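Local coordinates for protein probable transcriptional regulator, AsnC family (Thermus thermophilus, PDB 2DJW) that is of unknown function, a stand-alone RAM-domain protein whose family is generally linked to sequence-specific DNA binding and which can bind zinc, at residues L25-E30 / D53-Q58; G12-A17 / S62-E67; A29-V34 / L40-R45. One frame throughout, in Å; residues are numbered along the deposited sequence.

Overall arrangement
The three contacts lie in one Lrp/AsnC ligand-binding (RAM) domain, an antiparallel four-stranded sheet with two helices. Contact 3 pairs the neighbouring strands 28-34 and 40-46. Contact 1, its centre about 10 Å away, sets the turn that leads into strand 28-34 against helix 52-60; the two contacts share Ala29 and Glu30. Contact 2 joins the residues leading into helix 15-22 to the turn before strand 66-77, its centre about 15 Å from that of contact 1 and 14 Å from that of contact 3. Along the chain, contact 2 encloses the other two. Contact 3 holds two strands together, while contacts 1 and 2 each join a helical region to a turn leading into the sheet.

Contact 1 of 3, residues L25-E30 / D53-Q58; sequences LPQVAE and DDVVTQ
Val55 and Gln27 bury more surface here than any other residues, the valine on helix 52-60 and the glutamine on the turn that leads into strand 28-34. The two side chains run past each other in opposite directions: Val55 CG1 lies 4.1 Å from Gln27 CB, while Val55 CB sits 3.9 Å from Gln27 OE1. The glutamine reaches the helix because its chain bends at chi2 (89°), which lays the amide against Val55 and carries NE2 to within 3.6 Å of Asp54 CB. The side chains of Gln27 and Asp54 cross at about a right angle, with amide and carboxylate planes 29° apart. No direct hydrogen bond joins the segments. Instead a water bridges them, donating to Gln27 OE1 at 2.6 Å and, more weakly, to the backbone O of Asp54 at 3.0 Å, so the amide oxygen is tied to the helix backbone through solvent. Leu25 adds a methyl group, its CD1 3.8 Å from the backbone O of the same Val55. Residues Leu25 to Val28 form a type I beta turn, closed by the bond from Val28 N to Leu25 O at 3.0 Å. Beneath the pair lies strand 40-46, where Val44 meets both Gln27 and Val55. Asp54, together with Glu50, is a zinc-binding residue of this protein, although no metal is bound to this chain. The arrangement is a helix packed on a beta turn, part of the helix-on-sheet layer of the ferredoxin-like alpha+beta fold of the RAM domain.

Contact 2 of 3, residues G12-A17 / S62-E67; sequences GNRVQA and SLEGVE
A type II beta turn from Leu63 to Val66, just before strand 66-77, meets the residues leading into helix 15-22 at the protein surface, and Arg14 makes the connection. Its chain, bent at chi2 and chi3, folds back to bring the guanidinium over to the turn's backbone. There NE donates to Glu64 O at 3.1 Å with an N-H...O angle of 150°, and NH2 adds a weak second bond to Glu64 O at 3.3 Å. Both donors thus share one carbonyl oxygen; NE approaches it from above the carbonyl plane, 47° out of it. The Glu64 side chain crosses Arg14 at about a right angle, placing its CG over one face of the guanidinium, 4.0 Å from NE. Its carboxylate is not a salt-bridge partner: Glu64 OE2 lies 4.0 Å from Arg14 NE, well out of the guanidinium plane, and pairs instead with Arg11. The attraction to Arg14 is therefore probably a general one between charges. Nearer the backbone, Arg14 CG rests 4.0 Å from Gly65 CA. A side chain at Gly65 would collide with that CG, and the positive phi of 111° also suits glycine at this place in the turn. Replacing Arg14 by an alanine would probably leave Glu64 O without its two side-chain donors and open a gap above Gly65. Close by, Leu63 packs on Leu18, Ala21 and Ile22 of helix 15-22. An arginine bonded to a backbone carbonyl thus joins the residues leading into a helix to a glycine-containing type II turn, in the ferredoxin-like alpha+beta fold of the RAM domain.

Contact 3 of 3, residues A29-V34 / L40-R45; sequences AEVYSV and LVALVR
Leu43 turns its CG to the far side of CB from the backbone N (chi1 176°), which lays it alongside Glu30, whose chain is extended beyond CG; the two point the same way, and Leu43 CD2 comes 3.6 Å from Glu30 OE2. That carboxylate is shared out: OE1 takes a very short bond of 2.5 Å from Tyr32 OH in the plane of the ring, and a water links OE2 to Arg45 NH2. Across the subunit interface, Glu30 forms a salt bridge with Arg45 of a neighbouring subunit, and Arg45 one with Glu30 of that subunit. Val41, on the face of Glu30, Tyr32 and Leu43, is crossed at about a right angle by the Val34 side chain, CG2 to CG2 at 3.5 Å; Val31 and Ala42 meet on the other face. Tyr32 and Val41 are a hydrogen-bonded pair, with N to O bonds of 3.0 Å in both directions. Toward Ala29, where strand 28-34 is broken, Leu43 O accepts from Ala29 N at 2.8 Å, nearly in line with its C=O, and weakly from Glu30 N. Tyr32 to Val34 pair further with an antiparallel strand of that neighbour, which continues the sheet. Ala29 and Glu30 both face Leu43, a classic beta bulge in the antiparallel hairpin of strands 28-34 and 40-46.

Contact 1 of 3, residues L25-E30 / D53-Q58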
loop_
_atom_site.group_PDB
_atom_site.type_symbol
_atom_site.label_atom_id
_atom_site.label_comp_id
_atom_site.label_asym_id
_atom_site.label_seq_id
_atom_site.Cartn_x
_atom_site.Cartn_y
_atom_site.Cartn_z
ATOM N N LEU A 25 19.805 -17.931 18.501
ATOM C CA LEU A 25 18.791 -17.714 19.547
ATOM C C LEU A 25 18.031 -18.995 19.899
ATOM O O LEU A 25 17.467 -19.645 19.015
ATOM C CB LEU A 25 17.779 -16.642 19.129
ATOM C CG LEU A 25 18.271 -15.342 18.510
ATOM C CD1 LEU A 25 17.081 -14.490 18.066
ATOM C CD2 LEU A 25 19.184 -14.609 19.487
ATOM N N PRO A 26 17.984 -19.330 21.205
ATOM C CA PRO A 26 17.474 -20.620 21.676
ATOM C C PRO A 26 16.018 -20.891 21.291
ATOM O O PRO A 26 15.611 -22.052 21.235
ATOM C CB PRO A 26 17.618 -20.529 23.206
ATOM C CG PRO A 26 17.729 -19.056 23.520
ATOM C CD PRO A 26 18.415 -18.451 22.321
ATOM N N GLN A 27 15.241 -19.844 21.026
ATOM C CA GLN A 27 13.815 -20.023 20.719
ATOM C C GLN A 27 13.532 -20.327 19.229
ATOM O O GLN A 27 12.416 -20.703 18.862
ATOM C CB GLN A 27 12.990 -18.833 21.222
ATOM C CG GLN A 27 13.324 -18.377 22.640
ATOM C CD GLN A 27 14.423 -17.328 22.694
ATOM O OE1 GLN A 27 15.184 -17.135 21.739
ATOM N NE2 GLN A 27 14.508 -16.635 23.821
ATOM N N VAL A 28 14.561 -20.213 18.389
ATOM C CA VAL A 28 14.422 -20.378 16.940
ATOM C C VAL A 28 14.654 -21.821 16.552
ATOM O O VAL A 28 15.765 -22.338 16.723
ATOM C CB VAL A 28 15.430 -19.470 16.186
ATOM C CG1 VAL A 28 15.337 -19.674 14.682
ATOM C CG2 VAL A 28 15.227 -17.986 16.565
ATOM N N ALA A 29 13.614 -22.468 16.023
ATOM C CA ALA A 29 13.692 -23.867 15.585
ATOM C C ALA A 29 14.161 -24.023 14.139
ATOM O O ALA A 29 14.753 -25.055 13.766
ATOM C CB ALA A 29 12.351 -24.562 15.777
ATOM N N GLU A 30 13.868 -23.017 13.323
ATOM C CA GLU A 30 14.183 -23.032 11.896
ATOM C C GLU A 30 14.257 -21.581 11.474
ATOM O O GLU A 30 13.487 -20.782 11.950
ATOM C CB GLU A 30 13.094 -23.757 11.082
ATOM C CG GLU A 30 12.973 -25.271 11.335
ATOM C CD GLU A 30 11.777 -25.918 10.645
ATOM O OE1 GLU A 30 11.506 -25.587 9.459
ATOM O OE2 GLU A 30 11.120 -26.782 11.294
ATOM N N ASP A 53 9.478 -11.012 23.583
ATOM C CA ASP A 53 10.386 -9.909 23.885
ATOM C C ASP A 53 11.855 -10.358 23.794
ATOM O O ASP A 53 12.691 -9.666 23.198
ATOM C CB ASP A 53 10.100 -9.325 25.270
ATOM C CG ASP A 53 10.693 -7.923 25.453
ATOM O OD1 ASP A 53 10.381 -7.010 24.652
ATOM O OD2 ASP A 53 11.465 -7.729 26.408
ATOM N N ASP A 54 12.143 -11.533 24.357
ATOM C CA ASP A 54 13.464 -12.139 24.291
ATOM C C ASP A 54 13.961 -12.395 22.870
ATOM O O ASP A 54 15.130 -12.135 22.572
ATOM C CB ASP A 54 13.492 -13.429 25.111
ATOM C CG ASP A 54 12.968 -13.232 26.528
ATOM O OD1 ASP A 54 13.059 -12.092 27.054
ATOM O OD2 ASP A 54 12.445 -14.212 27.113
ATOM N N VAL A 55 13.083 -12.899 21.999
ATOM C CA VAL A 55 13.477 -13.240 20.627
ATOM C C VAL A 55 13.467 -12.070 19.675
ATOM O O VAL A 55 14.390 -11.925 18.883
ATOM C CB VAL A 55 12.778 -14.555 20.032
ATOM C CG1 VAL A 55 11.600 -14.988 20.834
ATOM C CG2 VAL A 55 12.414 -14.404 18.558
ATOM N N VAL A 56 12.435 -11.230 19.756
ATOM C CA VAL A 56 12.270 -10.134 18.793
ATOM C C VAL A 56 12.948 -8.856 19.272
ATOM O O VAL A 56 13.867 -8.376 18.612
ATOM C CB VAL A 56 10.780 -9.852 18.409
ATOM C CG1 VAL A 56 10.702 -8.768 17.343
ATOM C CG2 VAL A 56 10.076 -11.111 17.913
ATOM N N THR A 57 12.506 -8.310 20.408
ATOM C CA THR A 57 12.983 -6.995 20.857
ATOM C C THR A 57 14.434 -7.004 21.367
ATOM O O THR A 57 15.192 -6.103 21.069
ATOM C CB THR A 57 12.058 -6.376 21.920
ATOM O OG1 THR A 57 10.698 -6.491 21.498
ATOM C CG2 THR A 57 12.388 -4.888 22.157
ATOM N N GLN A 58 14.806 -8.018 22.138
ATOM C CA GLN A 58 16.156 -8.080 22.696
ATOM C C GLN A 58 17.052 -8.909 21.800
ATOM O O GLN A 58 18.273 -8.805 21.874
ATOM C CB GLN A 58 16.177 -8.669 24.122
ATOM C CG GLN A 58 15.056 -8.233 25.090
ATOM C CD GLN A 58 15.011 -6.735 25.410
ATOM O OE1 GLN A 58 13.991 -6.235 25.897
ATOM N NE2 GLN A 58 16.109 -6.016 25.146
HETATM O O HOH W 1 16.346 -14.923 22.461
#

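Contact 2 of 3, residues G12-A17 / S62-E67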
loop_
_atom_site.group_PDB
_atom_site.type_symbol
_atom_site.label_atom_id
_atom_site.label_comp_id
_atom_site.label_asym_id
_atom_site.label_seq_id
_atom_site.Cartn_x
_atom_site.Cartn_y
_atom_site.Cartn_z
ATOM N N GLY A 12 20.227 -5.598 2.692
ATOM C CA GLY A 12 20.586 -6.634 1.721
ATOM C C GLY A 12 21.937 -7.314 1.896
ATOM O O GLY A 12 22.070 -8.503 1.588
ATOM N N ASN A 13 22.946 -6.579 2.375
ATOM C CA ASN A 13 24.291 -7.160 2.621
ATOM C C ASN A 13 24.414 -7.906 3.959
ATOM O O ASN A 13 25.414 -8.622 4.219
ATOM C CB ASN A 13 25.396 -6.100 2.475
ATOM C CG ASN A 13 25.487 -5.172 3.669
ATOM O OD1 ASN A 13 24.484 -4.836 4.295
ATOM N ND2 ASN A 13 26.705 -4.746 3.989
ATOM N N ARG A 14 23.365 -7.777 4.775
ATOM C CA ARG A 14 23.296 -8.413 6.085
ATOM C C ARG A 14 22.548 -9.742 6.125
ATOM O O ARG A 14 22.547 -10.414 7.156
ATOM C CB ARG A 14 22.655 -7.457 7.072
ATOM C CG ARG A 14 23.424 -6.168 7.277
ATOM C CD ARG A 14 24.747 -6.412 8.013
ATOM N NE ARG A 14 24.555 -6.978 9.344
ATOM C CZ ARG A 14 25.463 -7.716 9.983
ATOM N NH1 ARG A 14 26.642 -7.979 9.408
ATOM N NH2 ARG A 14 25.194 -8.190 11.196
ATOM N N VAL A 15 21.913 -10.122 5.017
ATOM C CA VAL A 15 21.058 -11.314 4.982
ATOM C C VAL A 15 21.681 -12.539 5.688
ATOM O O VAL A 15 21.081 -13.094 6.621
ATOM C CB VAL A 15 20.572 -11.654 3.509
ATOM C CG1 VAL A 15 19.847 -12.999 3.459
ATOM C CG2 VAL A 15 19.661 -10.549 2.960
ATOM N N GLN A 16 22.887 -12.936 5.277
ATOM C CA GLN A 16 23.517 -14.150 5.818
ATOM C C GLN A 16 23.961 -13.987 7.261
ATOM O O GLN A 16 23.668 -14.824 8.108
ATOM C CB GLN A 16 24.674 -14.598 4.935
ATOM C CG GLN A 16 24.220 -15.143 3.621
ATOM C CD GLN A 16 25.356 -15.453 2.683
ATOM O OE1 GLN A 16 25.745 -16.608 2.542
ATOM N NE2 GLN A 16 25.850 -14.433 1.985
ATOM N N ALA A 17 24.665 -12.904 7.537
ATOM C CA ALA A 17 24.993 -12.506 8.901
ATOM C C ALA A 17 23.769 -12.656 9.818
ATOM O O ALA A 17 23.780 -13.441 10.776
ATOM C CB ALA A 17 25.491 -11.064 8.887
ATOM N N SER A 62 17.874 -6.146 18.327
ATOM C CA SER A 62 19.118 -5.660 18.913
ATOM C C SER A 62 20.286 -6.042 18.021
ATOM O O SER A 62 21.462 -5.953 18.431
ATOM C CB SER A 62 19.336 -6.266 20.297
ATOM O OG SER A 62 19.924 -7.554 20.180
ATOM N N LEU A 63 19.970 -6.511 16.813
ATOM C CA LEU A 63 21.015 -6.886 15.876
ATOM C C LEU A 63 21.181 -5.823 14.837
ATOM O O LEU A 63 20.210 -5.190 14.406
ATOM C CB LEU A 63 20.773 -8.252 15.233
ATOM C CG LEU A 63 20.744 -9.509 16.116
ATOM C CD1 LEU A 63 20.576 -10.736 15.225
ATOM C CD2 LEU A 63 21.987 -9.663 16.997
ATOM N N GLU A 64 22.438 -5.632 14.448
ATOM C CA GLU A 64 22.800 -4.645 13.453
ATOM C C GLU A 64 22.302 -5.070 12.068
ATOM O O GLU A 64 22.581 -6.183 11.619
ATOM C CB GLU A 64 24.331 -4.396 13.510
ATOM C CG GLU A 64 25.052 -4.199 12.177
ATOM C CD GLU A 64 24.538 -3.009 11.398
ATOM O OE1 GLU A 64 24.037 -2.046 12.024
ATOM O OE2 GLU A 64 24.650 -3.040 10.151
ATOM N N GLY A 65 21.551 -4.188 11.417
ATOM C CA GLY A 65 21.126 -4.398 10.033
ATOM C C GLY A 65 19.645 -4.669 9.737
ATOM O O GLY A 65 19.232 -4.672 8.568
ATOM N N VAL A 66 18.840 -4.902 10.775
ATOM C CA VAL A 66 17.430 -5.264 10.570
ATOM C C VAL A 66 16.558 -4.022 10.346
ATOM O O VAL A 66 16.474 -3.131 11.195
ATOM C CB VAL A 66 16.861 -6.190 11.687
ATOM C CG1 VAL A 66 17.803 -7.376 11.987
ATOM C CG2 VAL A 66 16.583 -5.418 12.927
ATOM N N GLU A 67 15.942 -3.953 9.179
ATOM C CA GLU A 67 15.087 -2.832 8.844
ATOM C C GLU A 67 13.677 -2.957 9.464
ATOM O O GLU A 67 13.245 -2.075 10.220
ATOM C CB GLU A 67 15.015 -2.666 7.327
ATOM C CG GLU A 67 16.279 -2.071 6.731
ATOM C CD GLU A 67 16.256 -2.049 5.229
ATOM O OE1 GLU A 67 16.996 -1.236 4.634
ATOM O OE2 GLU A 67 15.513 -2.854 4.631
#

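Contact 3 of 3, residues A29-V34 / L40-R45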
loop_
_atom_site.group_PDB
_atom_site.type_symbol
_atom_site.label_atom_id
_atom_site.label_comp_id
_atom_site.label_asym_id
_atom_site.label_seq_id
_atom_site.Cartn_x
_atom_site.Cartn_y
_atom_site.Cartn_z
ATOM N N ALA A 29 13.614 -22.468 16.023
ATOM C CA ALA A 29 13.692 -23.867 15.585
ATOM C C ALA A 29 14.161 -24.023 14.139
ATOM O O ALA A 29 14.753 -25.055 13.766
ATOM C CB ALA A 29 12.351 -24.562 15.777
ATOM N N GLU A 30 13.868 -23.017 13.323
ATOM C CA GLU A 30 14.183 -23.032 11.896
ATOM C C GLU A 30 14.257 -21.581 11.474
ATOM O O GLU A 30 13.487 -20.782 11.950
ATOM C CB GLU A 30 13.094 -23.757 11.082
ATOM C CG GLU A 30 12.973 -25.271 11.335
ATOM C CD GLU A 30 11.777 -25.918 10.645
ATOM O OE1 GLU A 30 11.506 -25.587 9.459
ATOM O OE2 GLU A 30 11.120 -26.782 11.294
ATOM N N VAL A 31 15.231 -21.233 10.643
ATOM C CA VAL A 31 15.265 -19.915 10.018
ATOM C C VAL A 31 15.768 -20.039 8.588
ATOM O O VAL A 31 16.634 -20.859 8.291
ATOM C CB VAL A 31 16.025 -18.856 10.866
ATOM C CG1 VAL A 31 17.392 -19.342 11.275
ATOM C CG2 VAL A 31 16.062 -17.472 10.145
ATOM N N TYR A 32 15.184 -19.260 7.688
ATOM C CA TYR A 32 15.418 -19.441 6.278
ATOM C C TYR A 32 15.517 -18.130 5.570
ATOM O O TYR A 32 14.913 -17.141 5.975
ATOM C CB TYR A 32 14.266 -20.210 5.617
ATOM C CG TYR A 32 14.009 -21.574 6.169
ATOM C CD1 TYR A 32 14.696 -22.678 5.688
ATOM C CD2 TYR A 32 13.066 -21.764 7.169
ATOM C CE1 TYR A 32 14.463 -23.948 6.209
ATOM C CE2 TYR A 32 12.823 -23.020 7.699
ATOM C CZ TYR A 32 13.522 -24.108 7.210
ATOM O OH TYR A 32 13.277 -25.354 7.733
ATOM N N SER A 33 16.303 -18.157 4.498
ATOM C CA SER A 33 16.199 -17.230 3.410
ATOM C C SER A 33 15.031 -17.663 2.556
ATOM O O SER A 33 14.944 -18.845 2.149
ATOM C CB SER A 33 17.479 -17.275 2.578
ATOM O OG SER A 33 18.376 -16.321 3.088
ATOM N N VAL A 34 14.139 -16.710 2.291
ATOM C CA VAL A 34 12.911 -16.972 1.534
ATOM C C VAL A 34 12.699 -15.992 0.383
ATOM O O VAL A 34 13.226 -14.873 0.393
ATOM C CB VAL A 34 11.620 -16.918 2.441
ATOM C CG1 VAL A 34 11.558 -18.085 3.367
ATOM C CG2 VAL A 34 11.529 -15.574 3.214
ATOM N N LEU A 40 14.179 -13.019 5.323
ATOM C CA LEU A 40 14.332 -14.077 6.320
ATOM C C LEU A 40 13.014 -14.355 7.049
ATOM O O LEU A 40 12.269 -13.431 7.343
ATOM C CB LEU A 40 15.439 -13.712 7.351
ATOM C CG LEU A 40 16.900 -13.516 6.894
ATOM C CD1 LEU A 40 17.732 -12.753 7.958
ATOM C CD2 LEU A 40 17.581 -14.850 6.543
ATOM N N VAL A 41 12.754 -15.624 7.356
ATOM C CA VAL A 41 11.624 -15.998 8.216
ATOM C C VAL A 41 12.180 -16.858 9.324
ATOM O O VAL A 41 12.858 -17.852 9.033
ATOM C CB VAL A 41 10.521 -16.841 7.467
ATOM C CG1 VAL A 41 9.398 -17.262 8.427
ATOM C CG2 VAL A 41 9.932 -16.068 6.308
ATOM N N ALA A 42 11.875 -16.509 10.576
ATOM C CA ALA A 42 12.175 -17.411 11.680
ATOM C C ALA A 42 10.944 -18.136 12.228
ATOM O O ALA A 42 9.991 -17.502 12.665
ATOM C CB ALA A 42 12.919 -16.675 12.826
ATOM N N LEU A 43 10.992 -19.464 12.226
ATOM C CA LEU A 43 10.029 -20.278 12.949
ATOM C C LEU A 43 10.510 -20.444 14.398
ATOM O O LEU A 43 11.495 -21.148 14.663
ATOM C CB LEU A 43 9.860 -21.640 12.276
ATOM C CG LEU A 43 8.953 -22.668 12.954
ATOM C CD1 LEU A 43 7.512 -22.164 12.991
ATOM C CD2 LEU A 43 9.024 -24.020 12.237
ATOM N N VAL A 44 9.792 -19.784 15.309
ATOM C CA VAL A 44 10.114 -19.715 16.720
ATOM C C VAL A 44 9.118 -20.575 17.541
ATOM O O VAL A 44 7.971 -20.784 17.129
ATOM C CB VAL A 44 10.118 -18.225 17.223
ATOM C CG1 VAL A 44 10.643 -18.126 18.610
ATOM C CG2 VAL A 44 10.997 -17.335 16.340
ATOM N N ARG A 45 9.576 -21.089 18.685
ATOM C CA ARG A 45 8.723 -21.838 19.617
ATOM C C ARG A 45 8.849 -21.180 20.957
ATOM O O ARG A 45 9.966 -21.017 21.453
ATOM C CB ARG A 45 9.179 -23.298 19.738
ATOM C CG ARG A 45 9.380 -24.021 18.414
ATOM C CD ARG A 45 8.082 -24.280 17.692
ATOM N NE ARG A 45 8.308 -25.260 16.639
ATOM C CZ ARG A 45 7.412 -25.628 15.737
ATOM N NH1 ARG A 45 6.201 -25.084 15.745
ATOM N NH2 ARG A 45 7.734 -26.537 14.822
HETATM O O HOH W 2 10.592 -27.396 14.063
#